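Local structure of alcohol dehydrogenase (Escherichia coli, 5VM2) at residues P255-G268 and I276-V290. The protein is an oxidoreductase of unknown specificity that binds zinc, probably acts on alcohol groups with NAD or NADP as acceptor, and is thought to take part in membrane biogenesis. Residues are numbered along the deposited sequence; the frame is centred on the assembly and turned at random.
Sequences PYLVMRGGKIMIVG and INFLKINREVTIQTV
The last two strands of the Rossmann-type parallel sheet pair here, from Lys-263 beside Thr-286 through to Val-267 beside Val-290. Backbone hydrogen bonds run to and fro: Ile-264 N reaches Thr-286 O at 2.7 Å, and Ile-264 O takes Gln-288 N at 2.8 Å, both nearly straight. On one face Ile-264 and Ile-287 lie alongside each other, and Ile-266 CD1 meets Ile-287 CG2 at 3.7 Å. On the other face Met-265, its chain bent twice (-65° and -60°), carries its CE across to strand 286-290, 3.6 Å from Val-290 CG2. Strand 286-290 is one of the sheet's two outermost within this chain; helix 145-163 covers the Met-265, Val-267 and Val-290 side, while strand 238-243 hydrogen-bonds to the far edge of 262-267. Where the chain turns its corner, a type II turn from Met-259 to Gly-262 lets Gly-261 N donate a bent hydrogen bond to Arg-283 O, at 2.9 Å. Beside it two like-charged arginines run the same way, guanidinium planes 20° apart, Arg-283 CD over one face of the Arg-260 group, 3.3 Å from Arg-260 NH1, which makes no hydrogen bond with Arg-283 NE. Val-258 CG1 meets Val-285 CG1 tip to tip and also packs on Ile-281 CG2. Farther back, Asn-277 ND2 donates to Tyr-256 OH at 3.1 Å, its amide nearly perpendicular to the ring, and Lys-280 crosses the same tyrosine with NZ 3.4 Å from CD2.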
# COMPACT_ATOMS: atom_id res chain seq x y z
N PRO A 255 6.72 11.11 -19.26
CA PRO A 255 6.67 11.17 -20.73
C PRO A 255 8.02 11.09 -21.41
O PRO A 255 8.15 10.50 -22.49
CB PRO A 255 5.99 12.52 -21.00
CG PRO A 255 5.15 12.75 -19.81
CD PRO A 255 5.87 12.15 -18.65
N TYR A 256 9.05 11.67 -20.80
CA TYR A 256 10.39 11.69 -21.38
C TYR A 256 11.15 10.38 -21.18
O TYR A 256 12.25 10.24 -21.72
CB TYR A 256 11.18 12.86 -20.79
CG TYR A 256 10.51 14.19 -21.05
CD1 TYR A 256 9.62 14.74 -20.14
CD2 TYR A 256 10.74 14.88 -22.23
CE1 TYR A 256 9.00 15.95 -20.38
CE2 TYR A 256 10.13 16.10 -22.49
CZ TYR A 256 9.26 16.63 -21.56
OH TYR A 256 8.65 17.83 -21.82
N LEU A 257 10.58 9.42 -20.45
CA LEU A 257 11.28 8.21 -20.07
C LEU A 257 10.74 6.94 -20.72
O LEU A 257 11.42 5.91 -20.68
CB LEU A 257 11.24 8.02 -18.55
CG LEU A 257 11.80 9.17 -17.71
CD1 LEU A 257 11.65 8.87 -16.23
CD2 LEU A 257 13.25 9.42 -18.05
N VAL A 258 9.55 7.00 -21.31
CA VAL A 258 8.85 5.82 -21.82
C VAL A 258 9.10 5.71 -23.32
O VAL A 258 9.25 6.71 -24.03
CB VAL A 258 7.34 5.90 -21.51
CG1 VAL A 258 6.70 7.06 -22.24
CG2 VAL A 258 6.62 4.59 -21.84
N MET A 259 9.13 4.47 -23.81
CA MET A 259 9.29 4.23 -25.24
C MET A 259 7.95 4.38 -25.95
O MET A 259 6.87 4.29 -25.35
CB MET A 259 9.83 2.82 -25.49
CG MET A 259 8.77 1.74 -25.39
SD MET A 259 9.41 0.08 -25.68
CE MET A 259 10.92 0.41 -26.58
N ARG A 260 8.02 4.59 -27.27
CA ARG A 260 6.81 4.58 -28.07
C ARG A 260 6.07 3.26 -27.89
O ARG A 260 6.68 2.20 -27.76
CB ARG A 260 7.15 4.80 -29.55
CG ARG A 260 8.11 3.78 -30.12
CD ARG A 260 8.53 4.15 -31.53
NE ARG A 260 9.19 5.45 -31.58
CZ ARG A 260 9.32 6.19 -32.68
NH1 ARG A 260 8.81 5.76 -33.83
NH2 ARG A 260 9.94 7.35 -32.63
N GLY A 261 4.74 3.34 -27.84
CA GLY A 261 3.94 2.16 -27.56
C GLY A 261 4.02 1.64 -26.15
O GLY A 261 3.39 0.62 -25.86
N GLY A 262 4.76 2.30 -25.26
CA GLY A 262 4.94 1.84 -23.90
C GLY A 262 3.83 2.27 -22.96
O GLY A 262 2.79 2.79 -23.36
N LYS A 263 4.07 2.06 -21.66
CA LYS A 263 3.07 2.34 -20.64
C LYS A 263 3.66 3.20 -19.53
O LYS A 263 4.78 2.95 -19.07
CB LYS A 263 2.53 1.06 -20.01
CG LYS A 263 1.69 0.20 -20.93
CD LYS A 263 1.52 -1.17 -20.31
CE LYS A 263 0.65 -2.08 -21.17
NZ LYS A 263 0.70 -3.48 -20.68
N ILE A 264 2.88 4.18 -19.08
CA ILE A 264 3.12 4.91 -17.84
C ILE A 264 2.05 4.48 -16.84
O ILE A 264 0.85 4.57 -17.14
CB ILE A 264 3.10 6.43 -18.05
CG1 ILE A 264 4.23 6.86 -19.00
CG2 ILE A 264 3.20 7.15 -16.71
CD1 ILE A 264 4.09 8.26 -19.53
N MET A 265 2.47 4.01 -15.68
CA MET A 265 1.55 3.62 -14.61
C MET A 265 1.68 4.61 -13.47
O MET A 265 2.79 4.82 -12.97
CB MET A 265 1.84 2.21 -14.10
CG MET A 265 2.14 1.17 -15.17
SD MET A 265 0.75 0.84 -16.24
CE MET A 265 -0.50 0.26 -15.09
N ILE A 266 0.57 5.19 -13.06
CA ILE A 266 0.53 6.12 -11.94
C ILE A 266 -0.02 5.34 -10.75
O ILE A 266 -1.22 5.09 -10.65
CB ILE A 266 -0.32 7.35 -12.26
CG1 ILE A 266 0.30 8.10 -13.44
CG2 ILE A 266 -0.44 8.24 -11.04
CD1 ILE A 266 -0.59 9.16 -13.99
N VAL A 267 0.88 4.96 -9.85
CA VAL A 267 0.53 4.10 -8.72
C VAL A 267 0.08 5.02 -7.59
O VAL A 267 0.86 5.44 -6.74
CB VAL A 267 1.69 3.20 -8.32
CG1 VAL A 267 1.36 2.44 -7.05
CG2 VAL A 267 1.99 2.23 -9.46
N GLY A 268 -1.21 5.36 -7.61
CA GLY A 268 -1.83 6.12 -6.55
C GLY A 268 -1.64 7.63 -6.68
O GLY A 268 -0.85 8.13 -7.49
N ILE A 276 1.17 17.50 -18.82
CA ILE A 276 1.69 16.36 -19.57
C ILE A 276 2.03 16.81 -20.98
O ILE A 276 1.23 17.49 -21.64
CB ILE A 276 0.68 15.20 -19.59
CG1 ILE A 276 0.42 14.68 -18.18
CG2 ILE A 276 1.18 14.08 -20.50
CD1 ILE A 276 1.67 14.51 -17.34
N ASN A 277 3.22 16.44 -21.45
CA ASN A 277 3.65 16.74 -22.82
C ASN A 277 3.26 15.55 -23.69
O ASN A 277 4.03 14.60 -23.86
CB ASN A 277 5.14 17.02 -22.86
CG ASN A 277 5.62 17.47 -24.24
OD1 ASN A 277 4.95 17.24 -25.25
ND2 ASN A 277 6.78 18.11 -24.28
N PHE A 278 2.05 15.60 -24.25
CA PHE A 278 1.56 14.49 -25.06
C PHE A 278 2.31 14.35 -26.38
O PHE A 278 2.34 13.26 -26.95
CB PHE A 278 0.06 14.64 -25.31
CG PHE A 278 -0.78 14.18 -24.15
CD1 PHE A 278 -0.79 12.85 -23.78
CD2 PHE A 278 -1.52 15.09 -23.41
CE1 PHE A 278 -1.54 12.41 -22.70
CE2 PHE A 278 -2.28 14.66 -22.33
CZ PHE A 278 -2.29 13.32 -21.97
N LEU A 279 2.91 15.44 -26.87
CA LEU A 279 3.72 15.35 -28.08
C LEU A 279 4.84 14.32 -27.91
O LEU A 279 5.13 13.55 -28.83
CB LEU A 279 4.29 16.72 -28.43
CG LEU A 279 5.15 16.82 -29.69
CD1 LEU A 279 4.46 16.15 -30.88
CD2 LEU A 279 5.49 18.27 -30.01
N LYS A 280 5.46 14.28 -26.72
CA LYS A 280 6.54 13.35 -26.47
C LYS A 280 6.07 11.90 -26.43
O LYS A 280 6.89 10.99 -26.59
CB LYS A 280 7.24 13.70 -25.15
CG LYS A 280 8.67 13.20 -25.04
CD LYS A 280 9.64 14.16 -25.72
CE LYS A 280 10.98 13.49 -26.02
NZ LYS A 280 11.59 12.84 -24.82
N ILE A 281 4.78 11.66 -26.22
CA ILE A 281 4.26 10.30 -26.13
C ILE A 281 3.15 10.11 -27.16
O ILE A 281 2.19 9.37 -26.91
CB ILE A 281 3.75 10.00 -24.71
CG1 ILE A 281 2.76 11.08 -24.26
CG2 ILE A 281 4.91 9.89 -23.74
CD1 ILE A 281 2.00 10.72 -23.00
N ASN A 282 3.27 10.77 -28.31
CA ASN A 282 2.21 10.74 -29.31
C ASN A 282 2.10 9.41 -30.05
O ASN A 282 1.12 9.22 -30.78
CB ASN A 282 2.41 11.87 -30.32
CG ASN A 282 3.64 11.68 -31.18
OD1 ASN A 282 4.57 10.95 -30.83
ND2 ASN A 282 3.66 12.35 -32.33
N ARG A 283 3.06 8.50 -29.88
CA ARG A 283 3.05 7.25 -30.63
C ARG A 283 2.50 6.10 -29.78
O ARG A 283 3.18 5.11 -29.48
CB ARG A 283 4.45 6.95 -31.16
CG ARG A 283 4.77 7.78 -32.39
CD ARG A 283 6.08 7.37 -33.04
NE ARG A 283 6.22 7.92 -34.38
CZ ARG A 283 6.50 9.19 -34.65
NH1 ARG A 283 6.67 10.06 -33.66
NH2 ARG A 283 6.61 9.60 -35.91
N GLU A 284 1.24 6.27 -29.39
CA GLU A 284 0.41 5.22 -28.78
C GLU A 284 0.92 4.79 -27.41
O GLU A 284 0.80 3.62 -27.02
CB GLU A 284 0.27 4.02 -29.73
CG GLU A 284 -0.01 4.46 -31.16
CD GLU A 284 -0.95 3.55 -31.90
OE1 GLU A 284 -1.82 4.07 -32.63
OE2 GLU A 284 -0.81 2.31 -31.77
N VAL A 285 1.47 5.74 -26.65
CA VAL A 285 1.77 5.51 -25.25
C VAL A 285 0.47 5.51 -24.45
O VAL A 285 -0.50 6.21 -24.78
CB VAL A 285 2.75 6.58 -24.73
CG1 VAL A 285 2.88 6.55 -23.21
CG2 VAL A 285 4.11 6.42 -25.40
N THR A 286 0.43 4.69 -23.40
CA THR A 286 -0.72 4.57 -22.51
C THR A 286 -0.33 5.04 -21.11
O THR A 286 0.70 4.62 -20.57
CB THR A 286 -1.21 3.13 -22.47
OG1 THR A 286 -1.82 2.78 -23.72
CG2 THR A 286 -2.22 2.95 -21.37
N ILE A 287 -1.15 5.92 -20.54
CA ILE A 287 -1.03 6.32 -19.14
C ILE A 287 -2.22 5.73 -18.40
O ILE A 287 -3.37 6.01 -18.75
CB ILE A 287 -1.01 7.85 -18.98
CG1 ILE A 287 0.14 8.46 -19.78
CG2 ILE A 287 -0.91 8.23 -17.51
CD1 ILE A 287 0.09 9.98 -19.82
N GLN A 288 -1.95 4.91 -17.38
CA GLN A 288 -3.03 4.32 -16.61
C GLN A 288 -2.80 4.56 -15.13
O GLN A 288 -1.70 4.32 -14.62
CB GLN A 288 -3.17 2.82 -16.87
CG GLN A 288 -4.44 2.24 -16.22
CD GLN A 288 -4.71 0.80 -16.61
OE1 GLN A 288 -3.82 0.10 -17.10
NE2 GLN A 288 -5.95 0.35 -16.40
N THR A 289 -3.83 5.05 -14.44
CA THR A 289 -3.79 5.13 -12.99
C THR A 289 -4.04 3.75 -12.40
O THR A 289 -4.71 2.91 -13.00
CB THR A 289 -4.81 6.14 -12.46
OG1 THR A 289 -6.12 5.83 -12.96
CG2 THR A 289 -4.44 7.56 -12.87
N VAL A 290 -3.47 3.52 -11.22
CA VAL A 290 -3.56 2.23 -10.55
C VAL A 290 -4.13 2.49 -9.16
O VAL A 290 -3.60 3.32 -8.42
CB VAL A 290 -2.19 1.53 -10.46
CG1 VAL A 290 -2.35 0.13 -9.89
CG2 VAL A 290 -1.54 1.47 -11.82
O HOH W 1 7.42 7.98 -26.20
O HOH W 2 0.54 1.60 -24.65